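Local coordinates for protein O-ureido-L-serine synthase (Streptomyces lavendulae, PDB 3X44) that catalyses the pyridoxal-phosphate-dependent addition of hydroxyurea to O-acetyl-L-serine, giving O-ureido-L-serine for D-cycloserine biosynthesis, and also makes L-cysteine from sulfide, at residues 18-22 / 253-258; 197-203 / 236-242; 248-252 / 301-305. The protein carries 1 engineered substitution. All coordinates share one frame; numbering follows the deposited sequence.

How the contacts relate
Helix 244-257 ties two of the three contacts together. Contact 1 uses its C-terminal end and contact 3 the turn before, and they touch where Met22 CE lies 4.0 Å from Thr250 CG2. Contact 2 pairs strand 238-242, which leads into that helix, with strand 197-203; its centre is about 22 Å from the centres of the other two. All three mix buried and exposed residues. Contact 2 rests on a regular backbone ladder at the edge of a sheet, with a salt bridge at one end. In contacts 1 and 3 side chains on the helix or just past its end bind loop backbone instead: a buried carboxylate takes amide hydrogens in contact 1, and two arginines take carbonyl oxygens in contact 3.

Contact 1: 18-22 / 253-258; sequences RLQRM and RLAAEE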
ATOM      1  N   ARG A  18      -7.597 -11.461 -10.529  1.00 19.98           N
ATOM      2  CA  ARG A  18      -7.819 -12.649 -11.333  1.00 23.47           C
ATOM      3  C   ARG A  18      -9.306 -12.891 -11.567  1.00 22.53           C
ATOM      4  O   ARG A  18     -10.122 -12.682 -10.670  1.00 22.22           O
ATOM      5  CB  ARG A  18      -7.210 -13.857 -10.615  1.00 25.36           C
ATOM      6  CG  ARG A  18      -7.231 -15.160 -11.385  1.00 25.08           C
ATOM      7  CD  ARG A  18      -6.443 -16.219 -10.629  1.00 29.37           C
ATOM      8  NE  ARG A  18      -6.517 -17.531 -11.264  1.00 35.77           N
ATOM      9  CZ  ARG A  18      -7.607 -18.295 -11.277  1.00 38.76           C
ATOM     10  NH1 ARG A  18      -8.721 -17.881 -10.689  1.00 37.87           N
ATOM     11  NH2 ARG A  18      -7.583 -19.476 -11.883  1.00 40.80           N
ATOM     12  N   LEU A  19      -9.663 -13.308 -12.779  1.00 20.70           N
ATOM     13  CA  LEU A  19     -11.056 -13.631 -13.058  1.00 21.92           C
ATOM     14  C   LEU A  19     -11.236 -15.025 -12.442  1.00 23.32           C
ATOM     15  O   LEU A  19     -10.392 -15.908 -12.618  1.00 20.90           O
ATOM     16  CB  LEU A  19     -11.325 -13.662 -14.572  1.00 21.38           C
ATOM     17  CG  LEU A  19     -11.243 -12.307 -15.294  1.00 18.80           C
ATOM     18  CD1 LEU A  19     -11.881 -12.401 -16.684  1.00 17.75           C
ATOM     19  CD2 LEU A  19     -11.950 -11.240 -14.466  1.00 17.89           C
ATOM     20  N   GLN A  20     -12.330 -15.211 -11.715  1.00 23.83           N
ATOM     21  CA  GLN A  20     -12.591 -16.469 -11.032  1.00 25.16           C
ATOM     22  C   GLN A  20     -13.342 -17.559 -11.794  1.00 23.59           C
ATOM     23  O   GLN A  20     -13.135 -18.742 -11.526  1.00 25.10           O
ATOM     24  CB  GLN A  20     -13.317 -16.178  -9.720  1.00 26.96           C
ATOM     25  CG  GLN A  20     -12.427 -15.535  -8.671  1.00 31.20           C
ATOM     26  CD  GLN A  20     -11.520 -16.544  -7.991  1.00 35.43           C
ATOM     27  OE1 GLN A  20     -10.835 -17.329  -8.654  1.00 40.46           O
ATOM     28  NE2 GLN A  20     -11.510 -16.531  -6.666  1.00 36.94           N
ATOM     29  N   ARG A  21     -14.211 -17.187 -12.728  1.00 23.52           N
ATOM     30  CA  ARG A  21     -14.948 -18.206 -13.465  1.00 25.09           C
ATOM     31  C   ARG A  21     -15.072 -18.018 -14.976  1.00 25.34           C
ATOM     32  O   ARG A  21     -15.447 -18.947 -15.679  1.00 23.90           O
ATOM     33  CB  ARG A  21     -16.349 -18.376 -12.864  1.00 28.80           C
ATOM     34  CG  ARG A  21     -17.072 -17.074 -12.554  1.00 31.60           C
ATOM     35  CD  ARG A  21     -18.401 -17.329 -11.844  1.00 31.96           C
ATOM     36  NE  ARG A  21     -18.211 -17.752 -10.456  1.00 32.65           N
ATOM     37  CZ  ARG A  21     -17.898 -16.932  -9.458  1.00 33.11           C
ATOM     38  NH1 ARG A  21     -17.736 -15.635  -9.687  1.00 30.75           N
ATOM     39  NH2 ARG A  21     -17.745 -17.409  -8.228  1.00 31.66           N
ATOM     40  N   MET A  22     -14.742 -16.837 -15.486  1.00 26.20           N
ATOM     41  CA  MET A  22     -14.871 -16.586 -16.915  1.00 25.52           C
ATOM     42  C   MET A  22     -13.770 -17.179 -17.791  1.00 25.85           C
ATOM     43  O   MET A  22     -13.985 -17.442 -18.977  1.00 26.30           O
ATOM     44  CB  MET A  22     -14.966 -15.082 -17.169  1.00 26.34           C
ATOM     45  CG  MET A  22     -16.353 -14.516 -16.965  1.00 22.49           C
ATOM     46  SD  MET A  22     -16.368 -12.733 -17.169  1.00 25.91           S
ATOM     47  CE  MET A  22     -16.206 -12.584 -18.944  1.00 25.28           C
ATOM     48  N   ARG A 253     -21.053  -9.958 -18.886  1.00 19.62           N
ATOM     49  CA  ARG A 253     -20.612 -11.182 -18.222  1.00 21.30           C
ATOM     50  C   ARG A 253     -19.683 -10.896 -17.047  1.00 22.45           C
ATOM     51  O   ARG A 253     -19.732 -11.573 -16.015  1.00 19.17           O
ATOM     52  CB  ARG A 253     -19.902 -12.102 -19.229  1.00 21.53           C
ATOM     53  CG  ARG A 253     -20.840 -12.809 -20.222  1.00 18.96           C
ATOM     54  CD  ARG A 253     -20.133 -13.985 -20.917  1.00 19.94           C
ATOM     55  NE  ARG A 253     -19.632 -14.955 -19.939  1.00 19.75           N
ATOM     56  CZ  ARG A 253     -18.706 -15.872 -20.196  1.00 21.63           C
ATOM     57  NH1 ARG A 253     -18.167 -15.960 -21.406  1.00 20.58           N
ATOM     58  NH2 ARG A 253     -18.307 -16.693 -19.239  1.00 21.63           N
ATOM     59  N   LEU A 254     -18.830  -9.893 -17.207  1.00 21.72           N
ATOM     60  CA  LEU A 254     -17.891  -9.530 -16.158  1.00 21.15           C
ATOM     61  C   LEU A 254     -18.624  -9.091 -14.902  1.00 19.39           C
ATOM     62  O   LEU A 254     -18.348  -9.586 -13.808  1.00 18.75           O
ATOM     63  CB  LEU A 254     -16.973  -8.399 -16.636  1.00 21.24           C
ATOM     64  CG  LEU A 254     -15.726  -8.855 -17.385  1.00 22.69           C
ATOM     65  CD1 LEU A 254     -15.191  -7.716 -18.232  1.00 22.61           C
ATOM     66  CD2 LEU A 254     -14.680  -9.326 -16.377  1.00 25.40           C
ATOM     67  N   ALA A 255     -19.558  -8.161 -15.067  1.00 17.15           N
ATOM     68  CA  ALA A 255     -20.328  -7.644 -13.946  1.00 16.83           C
ATOM     69  C   ALA A 255     -21.206  -8.708 -13.283  1.00 18.46           C
ATOM     70  O   ALA A 255     -21.291  -8.770 -12.061  1.00 21.52           O
ATOM     71  CB  ALA A 255     -21.183  -6.473 -14.405  1.00 17.09           C
ATOM     72  N   ALA A 256     -21.842  -9.558 -14.084  1.00 20.73           N
ATOM     73  CA  ALA A 256     -22.732 -10.589 -13.544  1.00 22.45           C
ATOM     74  C   ALA A 256     -22.064 -11.907 -13.123  1.00 24.89           C
ATOM     75  O   ALA A 256     -22.623 -12.669 -12.315  1.00 22.40           O
ATOM     76  CB  ALA A 256     -23.850 -10.872 -14.551  1.00 22.59           C
ATOM     77  N   GLU A 257     -20.872 -12.177 -13.652  1.00 23.23           N
ATOM     78  CA  GLU A 257     -20.173 -13.420 -13.332  1.00 23.77           C
ATOM     79  C   GLU A 257     -18.924 -13.233 -12.477  1.00 22.90           C
ATOM     80  O   GLU A 257     -18.401 -14.192 -11.907  1.00 20.30           O
ATOM     81  CB  GLU A 257     -19.807 -14.152 -14.624  1.00 22.54           C
ATOM     82  CG  GLU A 257     -21.014 -14.661 -15.389  1.00 21.19           C
ATOM     83  CD  GLU A 257     -20.654 -15.216 -16.752  1.00 19.67           C
ATOM     84  OE1 GLU A 257     -19.629 -15.920 -16.863  1.00 25.25           O
ATOM     85  OE2 GLU A 257     -21.400 -14.950 -17.715  1.00 18.21           O
ATOM     86  N   GLU A 258     -18.449 -12.000 -12.371  1.00 23.32           N
ATOM     87  CA  GLU A 258     -17.253 -11.744 -11.583  1.00 22.43           C
ATOM     88  C   GLU A 258     -17.409 -10.558 -10.642  1.00 20.56           C
ATOM     89  O   GLU A 258     -16.550 -10.308  -9.795  1.00 22.49           O
ATOM     90  CB  GLU A 258     -16.059 -11.518 -12.517  1.00 22.82           C
ATOM     91  CG  GLU A 258     -15.834 -12.645 -13.518  1.00 22.47           C
ATOM     92  CD  GLU A 258     -14.961 -13.753 -12.957  1.00 21.10           C
ATOM     93  OE1 GLU A 258     -14.500 -13.624 -11.799  1.00 19.29           O
ATOM     94  OE2 GLU A 258     -14.738 -14.752 -13.671  1.00 22.31           O
TER
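The buried carboxylate of Glu258 receives three backbone amides of the 18-22 loop, just past the C-terminal end of helix 244-257. The loop follows strand 16-18, the outermost strand, within this chain, of the larger mixed sheet in this fold-type II pyridoxal-phosphate enzyme. OE1 of Glu258 takes the Gln20 N-H at 2.7 Å. OE2 of Glu258 takes two: Arg21 N at 2.7 Å and Met22 N at 2.8 Å. The Gln20 and Arg21 amides come in on the syn side of their oxygens, each 22° out of the carboxylate plane. The Met22 amide meets OE2 nearly along its C-O bond. Three donors thus fix the rotation of the carboxylate and hold the loop in its turn, and they probably favour the charged form.

Packing is tight beside this group. Met22 points into the contact, and its SD lies 3.7 Å from Leu254 CA. Its chain crosses that of Leu254 at about a right angle, while CD2 of Leu19 meets CD2 of Leu254. Val270 of helix 264-278 closes this apolar patch. A fold at chi3 (74°) turns Met22 CE over one face of the Arg253 guanidinium. Arg253 in turn grips Glu257 side-on, with NE and NH2 each on a different oxygen.

The outer side is looser. Gln20 is exposed, and its far end leads away from the helix. Arg21 is exposed too, but its chain bends back at chi3, and its NH1 also bonds Ala84 O of the second subunit. Within the contact, Arg21 NH1 donates to Glu257 O at 2.7 Å, with that oxygen in the guanidinium plane.

Contact 2: 197-203 / 236-242; sequences RVVALEP and IDDLVTM
Arg197 and Asp238 cross at about a right angle where two parallel strands, 197-203 and 238-242, begin their pairing. The strands belong to a beta-alpha-beta unit, and 238-242 is the outermost strand of the larger sheet within the chain. The arginine grips the carboxylate side-on, with the two planes 36° apart. Arg197 NE meets Asp238 OD2 at 2.6 Å, in the guanidinium plane, whereas NH2 reaches OD1 from above the carboxylate plane. A bend at chi3 (83°) turns the guanidinium to its partner.

Next door, Asp237 crosses Val198 at about a right angle and uses the anti lone pair of OD1 to take Val198 N at 2.8 Å. Val198 O receives both Asp237 N and Asp238 N. The parallel ladder then runs on through Ala200, Val240 and Glu202 to Met242.

On the face carrying Val199, Leu201 and Val240, Val240 CG2 lies 3.6 Å from Leu201 CB and also touches Val199 CG1. Helix 264-278 covers this side, where Ile276 meets Val199 and Thr272 meets Leu201. On the other face, Ala200 CB touches Ile236 CD1, and Leu182 of helix 180-192 packs on both residues. Glu202 passes over Leu239 at a slant. The Glu202 carboxylate binds the amides of Leu209 and Ala210 in helix 208-211. A water that also donates to Glu202 OE2 gives a hydrogen bond to Val240 O at 2.8 Å.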
ATOM      1  N   ARG A 197       3.597 -11.491 -25.144  1.00 21.09           N
ATOM      2  CA  ARG A 197       2.985 -11.124 -26.415  1.00 21.70           C
ATOM      3  C   ARG A 197       2.083  -9.918 -26.208  1.00 20.13           C
ATOM      4  O   ARG A 197       1.151  -9.958 -25.402  1.00 19.89           O
ATOM      5  CB  ARG A 197       2.162 -12.291 -26.985  1.00 23.43           C
ATOM      6  CG  ARG A 197       3.010 -13.373 -27.656  1.00 26.65           C
ATOM      7  CD  ARG A 197       2.212 -14.177 -28.681  1.00 27.12           C
ATOM      8  NE  ARG A 197       2.150 -13.510 -29.979  1.00 26.72           N
ATOM      9  CZ  ARG A 197       3.088 -13.601 -30.917  1.00 25.30           C
ATOM     10  NH1 ARG A 197       4.170 -14.336 -30.706  1.00 24.11           N
ATOM     11  NH2 ARG A 197       2.944 -12.954 -32.069  1.00 21.82           N
ATOM     12  N   VAL A 198       2.373  -8.845 -26.935  1.00 19.18           N
ATOM     13  CA  VAL A 198       1.591  -7.624 -26.843  1.00 17.82           C
ATOM     14  C   VAL A 198       0.480  -7.674 -27.884  1.00 19.44           C
ATOM     15  O   VAL A 198       0.727  -7.591 -29.087  1.00 19.94           O
ATOM     16  CB  VAL A 198       2.472  -6.369 -27.068  1.00 19.13           C
ATOM     17  CG1 VAL A 198       1.597  -5.127 -27.156  1.00 17.75           C
ATOM     18  CG2 VAL A 198       3.472  -6.225 -25.919  1.00 19.21           C
ATOM     19  N   VAL A 199      -0.750  -7.810 -27.399  1.00 17.90           N
ATOM     20  CA  VAL A 199      -1.925  -7.908 -28.256  1.00 15.59           C
ATOM     21  C   VAL A 199      -2.743  -6.624 -28.282  1.00 17.30           C
ATOM     22  O   VAL A 199      -3.297  -6.216 -27.262  1.00 17.53           O
ATOM     23  CB  VAL A 199      -2.841  -9.066 -27.776  1.00 15.49           C
ATOM     24  CG1 VAL A 199      -4.045  -9.205 -28.686  1.00 13.60           C
ATOM     25  CG2 VAL A 199      -2.043 -10.368 -27.729  1.00 15.02           C
ATOM     26  N   ALA A 200      -2.829  -6.001 -29.453  1.00 19.92           N
ATOM     27  CA  ALA A 200      -3.601  -4.765 -29.607  1.00 22.08           C
ATOM     28  C   ALA A 200      -4.804  -5.027 -30.500  1.00 22.90           C
ATOM     29  O   ALA A 200      -4.659  -5.475 -31.635  1.00 21.96           O
ATOM     30  CB  ALA A 200      -2.730  -3.657 -30.214  1.00 22.47           C
ATOM     31  N   LEU A 201      -5.996  -4.759 -29.986  1.00 20.71           N
ATOM     32  CA  LEU A 201      -7.194  -4.986 -30.774  1.00 22.97           C
ATOM     33  C   LEU A 201      -7.805  -3.682 -31.261  1.00 21.07           C
ATOM     34  O   LEU A 201      -7.542  -2.614 -30.709  1.00 21.40           O
ATOM     35  CB  LEU A 201      -8.228  -5.764 -29.950  1.00 23.43           C
ATOM     36  CG  LEU A 201      -8.684  -5.110 -28.645  1.00 26.28           C
ATOM     37  CD1 LEU A 201      -9.950  -4.302 -28.890  1.00 27.91           C
ATOM     38  CD2 LEU A 201      -8.933  -6.184 -27.597  1.00 26.90           C
ATOM     39  N   GLU A 202      -8.606  -3.784 -32.315  1.00 19.36           N
ATOM     40  CA  GLU A 202      -9.308  -2.644 -32.878  1.00 21.13           C
ATOM     41  C   GLU A 202     -10.746  -3.118 -33.064  1.00 24.33           C
ATOM     42  O   GLU A 202     -11.002  -4.323 -33.120  1.00 21.99           O
ATOM     43  CB  GLU A 202      -8.735  -2.261 -34.246  1.00 20.96           C
ATOM     44  CG  GLU A 202      -7.230  -2.303 -34.358  1.00 18.20           C
ATOM     45  CD  GLU A 202      -6.757  -1.770 -35.701  1.00 24.61           C
ATOM     46  OE1 GLU A 202      -6.779  -0.533 -35.888  1.00 23.43           O
ATOM     47  OE2 GLU A 202      -6.372  -2.583 -36.573  1.00 24.39           O
ATOM     48  N   PRO A 203     -11.705  -2.182 -33.132  1.00 23.71           N
ATOM     49  CA  PRO A 203     -13.093  -2.616 -33.320  1.00 24.74           C
ATOM     50  C   PRO A 203     -13.222  -3.217 -34.717  1.00 25.90           C
ATOM     51  O   PRO A 203     -12.567  -2.755 -35.656  1.00 28.34           O
ATOM     52  CB  PRO A 203     -13.911  -1.327 -33.168  1.00 23.50           C
ATOM     53  CG  PRO A 203     -12.966  -0.323 -32.530  1.00 25.78           C
ATOM     54  CD  PRO A 203     -11.592  -0.719 -33.011  1.00 25.30           C
ATOM     55  N   ILE A 236       3.853  -3.912 -31.003  1.00 21.71           N
ATOM     56  CA  ILE A 236       2.777  -4.865 -31.243  1.00 22.65           C
ATOM     57  C   ILE A 236       3.210  -6.201 -31.860  1.00 23.96           C
ATOM     58  O   ILE A 236       3.891  -6.231 -32.881  1.00 25.25           O
ATOM     59  CB  ILE A 236       1.700  -4.247 -32.157  1.00 23.47           C
ATOM     60  CG1 ILE A 236       1.208  -2.924 -31.558  1.00 21.05           C
ATOM     61  CG2 ILE A 236       0.548  -5.234 -32.350  1.00 21.47           C
ATOM     62  CD1 ILE A 236       0.279  -2.157 -32.465  1.00 19.05           C
ATOM     63  N   ASP A 237       2.800  -7.299 -31.229  1.00 24.46           N
ATOM     64  CA  ASP A 237       3.098  -8.641 -31.723  1.00 25.42           C
ATOM     65  C   ASP A 237       1.851  -9.194 -32.395  1.00 25.39           C
ATOM     66  O   ASP A 237       1.933  -9.887 -33.405  1.00 27.73           O
ATOM     67  CB  ASP A 237       3.493  -9.573 -30.577  1.00 24.99           C
ATOM     68  CG  ASP A 237       4.713  -9.090 -29.836  1.00 26.63           C
ATOM     69  OD1 ASP A 237       4.607  -8.865 -28.611  1.00 22.52           O
ATOM     70  OD2 ASP A 237       5.775  -8.933 -30.480  1.00 26.67           O
ATOM     71  N   ASP A 238       0.690  -8.876 -31.830  1.00 25.53           N
ATOM     72  CA  ASP A 238      -0.576  -9.338 -32.379  1.00 22.06           C
ATOM     73  C   ASP A 238      -1.570  -8.200 -32.549  1.00 24.07           C
ATOM     74  O   ASP A 238      -1.986  -7.577 -31.570  1.00 23.36           O
ATOM     75  CB  ASP A 238      -1.197 -10.404 -31.470  1.00 22.65           C
ATOM     76  CG  ASP A 238      -0.346 -11.644 -31.366  1.00 25.51           C
ATOM     77  OD1 ASP A 238      -0.021 -12.224 -32.419  1.00 25.87           O
ATOM     78  OD2 ASP A 238       0.001 -12.041 -30.234  1.00 27.51           O
ATOM     79  N   LEU A 239      -1.948  -7.938 -33.798  1.00 22.80           N
ATOM     80  CA  LEU A 239      -2.924  -6.901 -34.127  1.00 24.78           C
ATOM     81  C   LEU A 239      -4.207  -7.633 -34.547  1.00 24.83           C
ATOM     82  O   LEU A 239      -4.268  -8.234 -35.622  1.00 24.04           O
ATOM     83  CB  LEU A 239      -2.402  -6.028 -35.278  1.00 23.93           C
ATOM     84  CG  LEU A 239      -3.290  -4.868 -35.744  1.00 21.19           C
ATOM     85  CD1 LEU A 239      -3.634  -3.968 -34.567  1.00 23.25           C
ATOM     86  CD2 LEU A 239      -2.569  -4.071 -36.836  1.00 20.84           C
ATOM     87  N   VAL A 240      -5.221  -7.586 -33.686  1.00 22.47           N
ATOM     88  CA  VAL A 240      -6.489  -8.274 -33.926  1.00 19.89           C
ATOM     89  C   VAL A 240      -7.700  -7.347 -33.905  1.00 21.95           C
ATOM     90  O   VAL A 240      -7.573  -6.141 -33.679  1.00 22.25           O
ATOM     91  CB  VAL A 240      -6.714  -9.358 -32.856  1.00 20.34           C
ATOM     92  CG1 VAL A 240      -5.583 -10.372 -32.892  1.00 19.90           C
ATOM     93  CG2 VAL A 240      -6.785  -8.705 -31.474  1.00 16.07           C
ATOM     94  N   THR A 241      -8.876  -7.927 -34.146  1.00 21.40           N
ATOM     95  CA  THR A 241     -10.125  -7.177 -34.125  1.00 21.71           C
ATOM     96  C   THR A 241     -11.082  -7.795 -33.117  1.00 22.00           C
ATOM     97  O   THR A 241     -10.908  -8.938 -32.693  1.00 23.59           O
ATOM     98  CB  THR A 241     -10.837  -7.184 -35.491  1.00 22.53           C
ATOM     99  OG1 THR A 241     -10.996  -8.535 -35.941  1.00 23.98           O
ATOM    100  CG2 THR A 241     -10.053  -6.378 -36.510  1.00 20.89           C
ATOM    101  N   MET A 242     -12.088  -7.021 -32.739  1.00 20.33           N
ATOM    102  CA  MET A 242     -13.116  -7.456 -31.803  1.00 21.46           C
ATOM    103  C   MET A 242     -14.369  -6.655 -32.146  1.00 21.38           C
ATOM    104  O   MET A 242     -14.312  -5.431 -32.290  1.00 22.67           O
ATOM    105  CB  MET A 242     -12.689  -7.177 -30.358  1.00 20.66           C
ATOM    106  CG  MET A 242     -13.783  -7.434 -29.320  1.00 19.07           C
ATOM    107  SD  MET A 242     -14.505  -9.102 -29.426  1.00 22.23           S
ATOM    108  CE  MET A 242     -13.062 -10.121 -29.074  1.00 19.74           C
TER
HETATM  109  O   HOH W   1      -6.969  -4.969 -36.172  1.00 16.46           O

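Contact 3: 248-252 / 301-305; sequences RDTSR and FLFDG
The Phe301 ring carries the aliphatic part of Arg248 on one face, in a CH-pi contact. CG of Arg248 sits 3.6 Å from the ring centroid and 13° off the normal. The guanidiniums of Arg248 and Arg252 lie one over the other, so Arg252 NH1 covers a face of Arg248 and Arg248 NE a face of Arg252. Their edges point at oxygens: Asp249 OD2, a water and Phe301 O round Arg248, and Leu302 O round Arg252. In this fold-type II pyridoxal-phosphate enzyme, helix 244-257 is thus fastened to segment 301-305, a short 3-10 turn running into the loop before helix 312-319.

Arg248 leaves the helix with CG anti to its own N (chi1 -162°), which lays CG on the ring. Sharp turns at chi2 and chi3 then bring Arg248 NH1 to Phe301 O at 2.6 Å. On the same arginine, NE and NH2 both hold Asp249 OD2, a salt bridge within the helix that would offset part of the positive charge.

Arg252 stays extended from CG to NE and runs past Leu302 in the opposite direction. Arg252 NE bonds Leu302 O at 2.9 Å. Arg252 NH2 reaches Leu302 O at 3.0 Å, from the same face but well above the carbonyl plane. Arg252 NH2 also meets Asp304 O at 2.7 Å, in the carbonyl plane.

Deeper in, Leu302 CD1 lies 3.5 Å from Ser251 OG, which is bonded to Ala262 O, and Ile264 packs on Phe301 and Leu302. At the exposed side, one water accepts from Arg248 NH1 at 3.0 Å and donates to Asp304 OD2 at 2.7 Å.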
ATOM      1  N   ARG A 248     -19.622  -5.823 -25.712  1.00 18.44           N
ATOM      2  CA  ARG A 248     -20.744  -5.422 -24.872  1.00 19.84           C
ATOM      3  C   ARG A 248     -21.216  -6.597 -24.020  1.00 20.79           C
ATOM      4  O   ARG A 248     -21.469  -6.452 -22.821  1.00 20.80           O
ATOM      5  CB  ARG A 248     -21.890  -4.929 -25.768  1.00 23.26           C
ATOM      6  CG  ARG A 248     -22.933  -4.083 -25.065  1.00 20.75           C
ATOM      7  CD  ARG A 248     -24.003  -4.945 -24.404  1.00 22.27           C
ATOM      8  NE  ARG A 248     -24.507  -6.004 -25.275  1.00 17.09           N
ATOM      9  CZ  ARG A 248     -25.558  -5.878 -26.079  1.00 19.95           C
ATOM     10  NH1 ARG A 248     -26.225  -4.734 -26.130  1.00 20.21           N
ATOM     11  NH2 ARG A 248     -25.954  -6.902 -26.824  1.00 17.02           N
ATOM     12  N   ASP A 249     -21.327  -7.760 -24.648  1.00 21.21           N
ATOM     13  CA  ASP A 249     -21.768  -8.966 -23.957  1.00 21.58           C
ATOM     14  C   ASP A 249     -20.736  -9.422 -22.929  1.00 21.74           C
ATOM     15  O   ASP A 249     -21.087  -9.961 -21.881  1.00 21.59           O
ATOM     16  CB  ASP A 249     -22.006 -10.090 -24.969  1.00 22.06           C
ATOM     17  CG  ASP A 249     -23.222  -9.846 -25.840  1.00 26.34           C
ATOM     18  OD1 ASP A 249     -23.402 -10.604 -26.814  1.00 27.98           O
ATOM     19  OD2 ASP A 249     -23.996  -8.903 -25.553  1.00 26.96           O
ATOM     20  N   THR A 250     -19.461  -9.199 -23.227  1.00 20.07           N
ATOM     21  CA  THR A 250     -18.406  -9.605 -22.313  1.00 17.99           C
ATOM     22  C   THR A 250     -18.371  -8.695 -21.082  1.00 20.57           C
ATOM     23  O   THR A 250     -18.054  -9.141 -19.973  1.00 20.61           O
ATOM     24  CB  THR A 250     -17.052  -9.622 -23.042  1.00 19.27           C
ATOM     25  OG1 THR A 250     -17.166 -10.453 -24.208  1.00 18.03           O
ATOM     26  CG2 THR A 250     -15.969 -10.179 -22.157  1.00 13.42           C
ATOM     27  N   SER A 251     -18.718  -7.423 -21.273  1.00 21.86           N
ATOM     28  CA  SER A 251     -18.763  -6.477 -20.159  1.00 21.23           C
ATOM     29  C   SER A 251     -19.902  -6.912 -19.231  1.00 20.13           C
ATOM     30  O   SER A 251     -19.797  -6.844 -18.005  1.00 17.32           O
ATOM     31  CB  SER A 251     -19.034  -5.060 -20.669  1.00 23.00           C
ATOM     32  OG  SER A 251     -19.589  -4.248 -19.646  1.00 21.81           O
ATOM     33  N   ARG A 252     -20.994  -7.359 -19.839  1.00 19.16           N
ATOM     34  CA  ARG A 252     -22.154  -7.821 -19.092  1.00 21.62           C
ATOM     35  C   ARG A 252     -21.760  -9.023 -18.256  1.00 20.54           C
ATOM     36  O   ARG A 252     -22.076  -9.095 -17.065  1.00 20.82           O
ATOM     37  CB  ARG A 252     -23.287  -8.210 -20.051  1.00 21.04           C
ATOM     38  CG  ARG A 252     -24.057  -7.023 -20.601  1.00 20.85           C
ATOM     39  CD  ARG A 252     -25.261  -7.451 -21.434  1.00 23.53           C
ATOM     40  NE  ARG A 252     -26.107  -6.305 -21.750  1.00 23.96           N
ATOM     41  CZ  ARG A 252     -27.130  -6.324 -22.598  1.00 25.25           C
ATOM     42  NH1 ARG A 252     -27.455  -7.442 -23.235  1.00 24.33           N
ATOM     43  NH2 ARG A 252     -27.822  -5.214 -22.817  1.00 24.10           N
ATOM     44  N   PHE A 301     -25.818   1.063 -25.330  1.00 21.69           N
ATOM     45  CA  PHE A 301     -26.371  -0.235 -25.677  1.00 21.56           C
ATOM     46  C   PHE A 301     -25.952  -1.329 -24.709  1.00 22.35           C
ATOM     47  O   PHE A 301     -26.370  -2.478 -24.834  1.00 20.83           O
ATOM     48  CB  PHE A 301     -26.022  -0.602 -27.126  1.00 23.35           C
ATOM     49  CG  PHE A 301     -24.615  -1.085 -27.330  1.00 23.87           C
ATOM     50  CD1 PHE A 301     -24.374  -2.224 -28.097  1.00 25.87           C
ATOM     51  CD2 PHE A 301     -23.532  -0.374 -26.832  1.00 21.69           C
ATOM     52  CE1 PHE A 301     -23.070  -2.645 -28.371  1.00 25.05           C
ATOM     53  CE2 PHE A 301     -22.224  -0.784 -27.097  1.00 26.76           C
ATOM     54  CZ  PHE A 301     -21.993  -1.923 -27.871  1.00 25.18           C
ATOM     55  N   LEU A 302     -25.135  -0.957 -23.729  1.00 20.54           N
ATOM     56  CA  LEU A 302     -24.696  -1.911 -22.729  1.00 20.24           C
ATOM     57  C   LEU A 302     -25.922  -2.318 -21.918  1.00 20.22           C
ATOM     58  O   LEU A 302     -25.987  -3.417 -21.356  1.00 17.62           O
ATOM     59  CB  LEU A 302     -23.657  -1.272 -21.806  1.00 21.47           C
ATOM     60  CG  LEU A 302     -23.309  -2.093 -20.568  1.00 20.26           C
ATOM     61  CD1 LEU A 302     -22.664  -3.411 -21.001  1.00 21.73           C
ATOM     62  CD2 LEU A 302     -22.369  -1.296 -19.677  1.00 17.51           C
ATOM     63  N   PHE A 303     -26.898  -1.418 -21.873  1.00 19.77           N
ATOM     64  CA  PHE A 303     -28.119  -1.657 -21.128  1.00 22.28           C
ATOM     65  C   PHE A 303     -29.362  -1.827 -22.002  1.00 23.42           C
ATOM     66  O   PHE A 303     -30.490  -1.636 -21.538  1.00 24.67           O
ATOM     67  CB  PHE A 303     -28.322  -0.528 -20.114  1.00 21.05           C
ATOM     68  CG  PHE A 303     -27.457  -0.663 -18.890  1.00 24.27           C
ATOM     69  CD1 PHE A 303     -26.119  -0.275 -18.919  1.00 23.32           C
ATOM     70  CD2 PHE A 303     -27.980  -1.191 -17.708  1.00 22.58           C
ATOM     71  CE1 PHE A 303     -25.312  -0.408 -17.793  1.00 22.88           C
ATOM     72  CE2 PHE A 303     -27.185  -1.330 -16.578  1.00 25.55           C
ATOM     73  CZ  PHE A 303     -25.847  -0.940 -16.617  1.00 24.59           C
ATOM     74  N   ASP A 304     -29.156  -2.189 -23.268  1.00 23.67           N
ATOM     75  CA  ASP A 304     -30.277  -2.416 -24.177  1.00 23.66           C
ATOM     76  C   ASP A 304     -31.044  -3.622 -23.625  1.00 23.38           C
ATOM     77  O   ASP A 304     -30.450  -4.658 -23.335  1.00 21.41           O
ATOM     78  CB  ASP A 304     -29.774  -2.742 -25.587  1.00 21.59           C
ATOM     79  CG  ASP A 304     -29.544  -1.496 -26.439  1.00 25.17           C
ATOM     80  OD1 ASP A 304     -30.013  -0.398 -26.060  1.00 21.56           O
ATOM     81  OD2 ASP A 304     -28.886  -1.623 -27.495  1.00 24.53           O
ATOM     82  N   GLY A 305     -32.354  -3.477 -23.467  1.00 23.21           N
ATOM     83  CA  GLY A 305     -33.160  -4.571 -22.954  1.00 25.54           C
ATOM     84  C   GLY A 305     -33.202  -4.692 -21.440  1.00 28.57           C
ATOM     85  O   GLY A 305     -33.859  -5.591 -20.907  1.00 28.18           O
TER
HETATM   86  O   HOH W   2     -28.378  -4.169 -28.154  1.00 24.91           O